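Local coordinates for protein CRISPR-associated endonuclease Cas9 (PDB 5X2H) that cleaves invading DNA under RNA guidance in bacterial adaptive immunity, using two nuclease domains that each cut one strand of the target, at residues K463-R466 against K467-A471; L499-T502 against K503-D507. One frame throughout, in Å; residues are numbered along the deposited sequence.

Interaction 1: residues K463-R466 against K467-A471. With nucleotides of chain B.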
loop_
_atom_site.group_PDB
_atom_site.type_symbol
_atom_site.label_atom_id
_atom_site.label_comp_id
_atom_site.label_asym_id
_atom_site.label_seq_id
_atom_site.Cartn_x
_atom_site.Cartn_y
_atom_site.Cartn_z
ATOM N N LYS A 463 -12.470 -0.780 11.491
ATOM C CA LYS A 463 -12.019 -0.258 12.776
ATOM C C LYS A 463 -13.012 0.755 13.334
ATOM O O LYS A 463 -13.418 0.666 14.500
ATOM C CB LYS A 463 -10.630 0.363 12.619
ATOM C CG LYS A 463 -10.209 1.281 13.749
ATOM C CD LYS A 463 -10.152 2.724 13.276
ATOM C CE LYS A 463 -9.238 3.561 14.152
ATOM N NZ LYS A 463 -8.177 4.210 13.336
ATOM N N GLU A 464 -13.426 1.717 12.507
ATOM C CA GLU A 464 -14.383 2.720 12.961
ATOM C C GLU A 464 -15.748 2.109 13.244
ATOM O O GLU A 464 -16.479 2.606 14.108
ATOM C CB GLU A 464 -14.503 3.840 11.927
ATOM C CG GLU A 464 -13.269 4.723 11.825
ATOM C CD GLU A 464 -13.028 5.547 13.080
ATOM O OE1 GLU A 464 -11.850 5.799 13.411
ATOM O OE2 GLU A 464 -14.015 5.941 13.739
ATOM N N TYR A 465 -16.113 1.041 12.531
ATOM C CA TYR A 465 -17.343 0.333 12.868
ATOM C C TYR A 465 -17.253 -0.283 14.257
ATOM O O TYR A 465 -18.196 -0.179 15.049
ATOM C CB TYR A 465 -17.643 -0.740 11.822
ATOM C CG TYR A 465 -18.626 -1.791 12.291
ATOM C CD1 TYR A 465 -19.983 -1.508 12.397
ATOM C CD2 TYR A 465 -18.196 -3.071 12.625
ATOM C CE1 TYR A 465 -20.885 -2.468 12.828
ATOM C CE2 TYR A 465 -19.088 -4.038 13.057
ATOM C CZ TYR A 465 -20.431 -3.733 13.154
ATOM O OH TYR A 465 -21.321 -4.696 13.582
ATOM N N ARG A 466 -16.121 -0.916 14.572
ATOM C CA ARG A 466 -15.957 -1.529 15.885
ATOM C C ARG A 466 -15.969 -0.482 16.991
ATOM O O ARG A 466 -16.607 -0.677 18.032
ATOM C CB ARG A 466 -14.661 -2.340 15.929
ATOM C CG ARG A 466 -14.235 -2.721 17.335
ATOM C CD ARG A 466 -13.005 -3.607 17.337
ATOM N NE ARG A 466 -12.619 -3.975 18.697
ATOM C CZ ARG A 466 -11.741 -3.300 19.431
ATOM N NH1 ARG A 466 -11.149 -2.223 18.932
ATOM N NH2 ARG A 466 -11.452 -3.702 20.660
ATOM N N LYS A 467 -15.271 0.635 16.780
ATOM C CA LYS A 467 -15.200 1.671 17.805
ATOM C C LYS A 467 -16.579 2.242 18.109
ATOM O O LYS A 467 -16.944 2.413 19.278
ATOM C CB LYS A 467 -14.242 2.777 17.364
ATOM C CG LYS A 467 -14.179 3.960 18.319
ATOM C CD LYS A 467 -13.184 5.011 17.844
ATOM C CE LYS A 467 -11.774 4.448 17.783
ATOM N NZ LYS A 467 -10.768 5.511 17.535
ATOM N N VAL A 468 -17.365 2.528 17.069
ATOM C CA VAL A 468 -18.700 3.082 17.277
ATOM C C VAL A 468 -19.614 2.050 17.927
ATOM O O VAL A 468 -20.378 2.372 18.845
ATOM C CB VAL A 468 -19.277 3.595 15.945
ATOM C CG1 VAL A 468 -20.733 4.004 16.116
ATOM C CG2 VAL A 468 -18.459 4.767 15.434
ATOM N N LEU A 469 -19.550 0.798 17.469
ATOM C CA LEU A 469 -20.397 -0.247 18.038
ATOM C C LEU A 469 -20.072 -0.479 19.508
ATOM O O LEU A 469 -20.974 -0.540 20.353
ATOM C CB LEU A 469 -20.242 -1.545 17.243
ATOM C CG LEU A 469 -20.837 -2.809 17.879
ATOM C CD1 LEU A 469 -22.351 -2.699 18.027
ATOM C CD2 LEU A 469 -20.464 -4.047 17.081
ATOM N N ASN A 470 -18.785 -0.609 19.836
ATOM C CA ASN A 470 -18.405 -0.863 21.222
ATOM C C ASN A 470 -18.736 0.318 22.127
ATOM O O ASN A 470 -19.063 0.122 23.303
ATOM C CB ASN A 470 -16.918 -1.211 21.308
ATOM C CG ASN A 470 -16.622 -2.614 20.804
ATOM O OD1 ASN A 470 -17.529 -3.434 20.667
ATOM N ND2 ASN A 470 -15.353 -2.896 20.529
ATOM N N ALA A 471 -18.664 1.544 21.600
ATOM C CA ALA A 471 -19.083 2.703 22.384
ATOM C C ALA A 471 -20.575 2.652 22.685
ATOM O O ALA A 471 -21.003 2.994 23.794
ATOM C CB ALA A 471 -18.728 3.995 21.650
ATOM P P U B 74 -8.790 -1.653 21.783
ATOM O OP1 U B 74 -9.732 -2.515 22.540
ATOM O OP2 U B 74 -9.325 -0.741 20.742
ATOM O "O5'" U B 74 -7.954 -0.778 22.820
ATOM C "C5'" U B 74 -7.269 -1.383 23.907
ATOM C "C4'" U B 74 -6.269 -0.439 24.530
ATOM O "O4'" U B 74 -5.313 -0.004 23.531
ATOM C "C3'" U B 74 -6.832 0.856 25.098
ATOM O "O3'" U B 74 -7.363 0.688 26.402
ATOM C "C2'" U B 74 -5.632 1.798 25.058
ATOM O "O2'" U B 74 -4.800 1.602 26.192
ATOM C "C1'" U B 74 -4.881 1.310 23.815
ATOM N N1 U B 74 -5.111 2.168 22.629
ATOM C C2 U B 74 -4.337 3.306 22.511
ATOM O O2 U B 74 -3.498 3.622 23.336
ATOM N N3 U B 74 -4.579 4.066 21.394
ATOM C C4 U B 74 -5.500 3.806 20.400
ATOM O O4 U B 74 -5.607 4.586 19.451
ATOM C C5 U B 74 -6.260 2.607 20.593
ATOM C C6 U B 74 -6.045 1.849 21.673
ATOM P P G B 72 -6.379 1.688 11.121
ATOM O OP1 G B 72 -7.840 1.853 10.924
ATOM O OP2 G B 72 -5.564 2.836 11.580
ATOM O "O5'" G B 72 -6.128 0.502 12.162
ATOM C "C5'" G B 72 -6.652 -0.798 11.939
ATOM C "C4'" G B 72 -6.061 -1.810 12.892
ATOM O "O4'" G B 72 -4.614 -1.843 12.750
ATOM C "C3'" G B 72 -6.269 -1.543 14.374
ATOM O "O3'" G B 72 -7.555 -1.905 14.837
ATOM C "C2'" G B 72 -5.144 -2.346 15.008
ATOM O "O2'" G B 72 -5.454 -3.732 15.005
ATOM C "C1'" G B 72 -4.015 -2.106 14.005
ATOM N N9 G B 72 -3.202 -0.938 14.393
ATOM C C8 G B 72 -3.099 0.267 13.739
ATOM N N7 G B 72 -2.306 1.107 14.345
ATOM C C5 G B 72 -1.864 0.424 15.469
ATOM C C6 G B 72 -0.983 0.824 16.509
ATOM O O6 G B 72 -0.391 1.900 16.651
ATOM N N1 G B 72 -0.811 -0.186 17.453
ATOM C C2 G B 72 -1.405 -1.423 17.406
ATOM N N2 G B 72 -1.114 -2.259 18.414
ATOM N N3 G B 72 -2.228 -1.807 16.443
ATOM C C4 G B 72 -2.409 -0.843 15.514
ATOM P P G B 73 -8.235 -1.084 16.040
ATOM O OP1 G B 73 -9.611 -1.609 16.221
ATOM O OP2 G B 73 -8.015 0.364 15.796
ATOM O "O5'" G B 73 -7.369 -1.471 17.319
ATOM C "C5'" G B 73 -7.412 -2.778 17.867
ATOM C "C4'" G B 73 -6.440 -2.925 19.011
ATOM O "O4'" G B 73 -5.116 -2.521 18.577
ATOM C "C3'" G B 73 -6.704 -2.063 20.236
ATOM O "O3'" G B 73 -7.693 -2.608 21.095
ATOM C "C2'" G B 73 -5.327 -1.972 20.881
ATOM O "O2'" G B 73 -5.036 -3.153 21.610
ATOM C "C1'" G B 73 -4.417 -1.929 19.652
ATOM N N9 G B 73 -4.052 -0.549 19.280
ATOM C C8 G B 73 -4.532 0.184 18.222
ATOM N N7 G B 73 -4.013 1.379 18.158
ATOM C C5 G B 73 -3.142 1.439 19.238
ATOM C C6 G B 73 -2.295 2.487 19.686
ATOM O O6 G B 73 -2.143 3.613 19.198
ATOM N N1 G B 73 -1.577 2.122 20.822
ATOM C C2 G B 73 -1.663 0.903 21.449
ATOM N N2 G B 73 -0.894 0.733 22.534
ATOM N N3 G B 73 -2.448 -0.078 21.041
ATOM C C4 G B 73 -3.154 0.255 19.939
#

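Interaction 2: residues L499-T502 against K503-D507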
loop_
_atom_site.group_PDB
_atom_site.type_symbol
_atom_site.label_atom_id
_atom_site.label_comp_id
_atom_site.label_asym_id
_atom_site.label_seq_id
_atom_site.Cartn_x
_atom_site.Cartn_y
_atom_site.Cartn_z
ATOM N N LEU A 499 -20.761 -8.370 8.570
ATOM C CA LEU A 499 -21.844 -9.162 9.144
ATOM C C LEU A 499 -21.322 -10.476 9.718
ATOM O O LEU A 499 -21.641 -10.833 10.859
ATOM C CB LEU A 499 -22.917 -9.414 8.084
ATOM C CG LEU A 499 -24.126 -10.269 8.471
ATOM C CD1 LEU A 499 -25.407 -9.650 7.932
ATOM C CD2 LEU A 499 -23.970 -11.696 7.960
ATOM N N ASN A 500 -20.524 -11.214 8.940
ATOM C CA ASN A 500 -19.970 -12.474 9.431
ATOM C C ASN A 500 -19.032 -12.240 10.607
ATOM O O ASN A 500 -18.988 -13.041 11.548
ATOM C CB ASN A 500 -19.236 -13.204 8.306
ATOM C CG ASN A 500 -20.170 -13.703 7.226
ATOM O OD1 ASN A 500 -21.258 -14.207 7.510
ATOM N ND2 ASN A 500 -19.749 -13.571 5.974
ATOM N N TYR A 501 -18.271 -11.146 10.566
ATOM C CA TYR A 501 -17.375 -10.801 11.663
ATOM C C TYR A 501 -18.151 -10.443 12.926
ATOM O O TYR A 501 -17.677 -10.701 14.038
ATOM C CB TYR A 501 -16.456 -9.667 11.197
ATOM C CG TYR A 501 -15.790 -8.794 12.242
ATOM C CD1 TYR A 501 -15.105 -9.337 13.324
ATOM C CD2 TYR A 501 -15.785 -7.412 12.096
ATOM C CE1 TYR A 501 -14.481 -8.520 14.257
ATOM C CE2 TYR A 501 -15.164 -6.593 13.014
ATOM C CZ TYR A 501 -14.512 -7.147 14.090
ATOM O OH TYR A 501 -13.898 -6.314 14.998
ATOM N N THR A 502 -19.358 -9.897 12.779
ATOM C CA THR A 502 -20.132 -9.508 13.952
ATOM C C THR A 502 -20.846 -10.702 14.580
ATOM O O THR A 502 -20.855 -10.844 15.808
ATOM C CB THR A 502 -21.136 -8.417 13.583
ATOM O OG1 THR A 502 -20.441 -7.300 13.013
ATOM C CG2 THR A 502 -21.897 -7.950 14.816
ATOM N N LYS A 503 -21.442 -11.576 13.766
ATOM C CA LYS A 503 -22.185 -12.697 14.327
ATOM C C LYS A 503 -21.282 -13.833 14.792
ATOM O O LYS A 503 -21.738 -14.688 15.557
ATOM C CB LYS A 503 -23.208 -13.229 13.318
ATOM C CG LYS A 503 -22.632 -13.894 12.076
ATOM C CD LYS A 503 -23.756 -14.528 11.264
ATOM C CE LYS A 503 -23.335 -14.841 9.836
ATOM N NZ LYS A 503 -22.327 -15.935 9.746
ATOM N N ASP A 504 -20.022 -13.860 14.361
ATOM C CA ASP A 504 -19.104 -14.892 14.825
ATOM C C ASP A 504 -18.480 -14.568 16.175
ATOM O O ASP A 504 -18.006 -15.485 16.855
ATOM C CB ASP A 504 -17.987 -15.119 13.804
ATOM C CG ASP A 504 -18.416 -15.994 12.645
ATOM O OD1 ASP A 504 -19.610 -16.353 12.572
ATOM O OD2 ASP A 504 -17.551 -16.329 11.809
ATOM N N TYR A 505 -18.467 -13.297 16.583
ATOM C CA TYR A 505 -17.687 -12.881 17.741
ATOM C C TYR A 505 -18.437 -12.050 18.772
ATOM O O TYR A 505 -17.876 -11.802 19.845
ATOM C CB TYR A 505 -16.448 -12.089 17.289
ATOM C CG TYR A 505 -15.389 -12.953 16.648
ATOM C CD1 TYR A 505 -14.384 -13.528 17.412
ATOM C CD2 TYR A 505 -15.401 -13.204 15.282
ATOM C CE1 TYR A 505 -13.417 -14.324 16.837
ATOM C CE2 TYR A 505 -14.437 -14.000 14.697
ATOM C CZ TYR A 505 -13.447 -14.557 15.480
ATOM O OH TYR A 505 -12.481 -15.350 14.909
ATOM N N LEU A 506 -19.663 -11.615 18.503
ATOM C CA LEU A 506 -20.407 -10.780 19.437
ATOM C C LEU A 506 -21.538 -11.575 20.074
ATOM O O LEU A 506 -22.248 -12.323 19.394
ATOM C CB LEU A 506 -20.977 -9.539 18.744
ATOM C CG LEU A 506 -21.498 -8.447 19.682
ATOM C CD1 LEU A 506 -20.339 -7.745 20.377
ATOM C CD2 LEU A 506 -22.367 -7.447 18.934
ATOM N N ASP A 507 -21.702 -11.406 21.384
ATOM C CA ASP A 507 -22.783 -12.047 22.121
ATOM C C ASP A 507 -23.962 -11.089 22.223
ATOM O O ASP A 507 -23.798 -9.935 22.634
ATOM C CB ASP A 507 -22.313 -12.464 23.515
ATOM C CG ASP A 507 -23.322 -13.338 24.230
ATOM O OD1 ASP A 507 -24.209 -13.900 23.555
ATOM O OD2 ASP A 507 -23.228 -13.459 25.469
#

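Interaction 1: residues K463-R466 against K467-A471
The carbonyl oxygens of Lys-463 to Arg-466 accept, in order, the backbone N-H groups of Lys-467 to Asn-470, four successive i to i+4 hydrogen bonds of a regular alpha-helix. This part of helix 456-476 belongs to the RNase H fold of the RuvC nuclease domain and illustrates how one helix can serve two surfaces: Tyr-465, Val-468 and Leu-469 turn to strand 10-15 of the central sheet, while Lys-463, Arg-466 and Lys-467 reach the RNA backbone. Arg-466 carries most of that grip. Its CG stands anti to the backbone N (chi1 166°) and the chain is extended as far as NE, which brings the guanidinium edge-on to the phosphate of U74 of chain B, with the phosphorus in its plane. Arg-466 NH2 donates to OP1 of U74 of chain B at 2.8 Å and Arg-466 NH1 to OP2 of the same nucleotide at 3.0 Å, both nearly straight. The same NH1 makes a weak bond to OP1 of G73 of chain B, which joins two consecutive phosphates through one side chain. Asn-470 crosses the arginine from one turn on, its amide plane 86° from that of the guanidinium and its ND2 over one guanidinium face, 3.5 Å from Arg-466 NE without a hydrogen bond, since both are donors. Arg-466 NE donates instead to Leu-441 O, which with the U74 bonds fixes the guanidinium, while Leu-441 N holds the amide through Asn-470 OD1. Lys-463 bends at chi2 and chi4 and offers NZ to OP1 and OP2 of G72 of chain B, both weakly. Lys-467 NZ lies 4.3 Å from Glu-464 OE1, too far for a salt bridge; each is paired elsewhere, the lysine with another RNA phosphate and the glutamate with Arg-36. On the sheet side, Tyr-465 and Leu-469 lie alongside each other, Leu-469 CD2 approaching Tyr-465 CZ at 3.9 Å.

Interaction 2: residues L499-T502 against K503-D507
Two backbone amides share the carbonyl oxygen of Leu-499: Lys-503 N reaches Leu-499 O at 3.0 Å in a regular helical bond, and Thr-502 N adds a weak one to the same oxygen at 3.1 Å. The side chain of Lys-503 then doubles back over the turn it has just completed. With CG wedged between the backbone N and the carbonyl carbon (chi1 67°) the chain starts toward the preceding residues, and a bend at its last torsion (chi4 68°) delivers the ammonium beside Asn-500, where Lys-503 NZ donates to Asn-500 OD1 at 3.0 Å from a position tilted out of the amide plane. On the way, Lys-503 CE touches Leu-499 CD2. A long salt bridge, 3.9 Å from Lys-503 NZ to Asp-504 OD1, gives the ammonium a second, looser partner; the other carboxylate oxygen of Asp-504, OD2, is held by the hydroxyls of Tyr-448 and Tyr-449. All this lies at the C-terminal part of helix 493-505 in the RuvC domain, an RNase H fold, where Leu-499, Thr-502 and Lys-503 pack on strand 530-532 at the border of the central sheet. Here the chain offers a worked example of a helix giving way to an extended backbone, as Leu-506 adopts strand-like angles while its N still donates to Thr-502 O at 3.0 Å, the N-H...O angle bent to 138°. Thr-502 and Leu-506 run alongside each other toward strand 481-485. The tyrosines one turn apart meet edgewise: Tyr-505 CD2 lies near the plane of the Tyr-501 ring, 4.3 Å from Tyr-501 CD1, and the Tyr-505 ring in turn has Tyr-501 O at its edge, 3.6 Å from Tyr-505 CD2.

How the interactions relate
Interactions 1 and 2 lie on two helices of one RuvC domain, 456-476 and 493-505, with strand 481-485 between them in the chain. Their centres are about 13 Å apart, and they touch directly: Tyr-465 OH and Thr-502 OG1 are 2.8 Å apart in a probable hydrogen bond, and Arg-466 CD packs on Tyr-501 OH. Both are largely buried, yet their surroundings differ. Residues 463-471 are regular helix between strand 10-15 and the RNA; their basic side chains bind phosphates, while Glu-464, Tyr-465 and Asn-470 pair within the protein. Residues 499-507 pack against strands 481-485 and 530-532 where helix gives way to extended chain; their polar groups pair mainly within the protein, and RNA contributes one weak bond, to Asn-500.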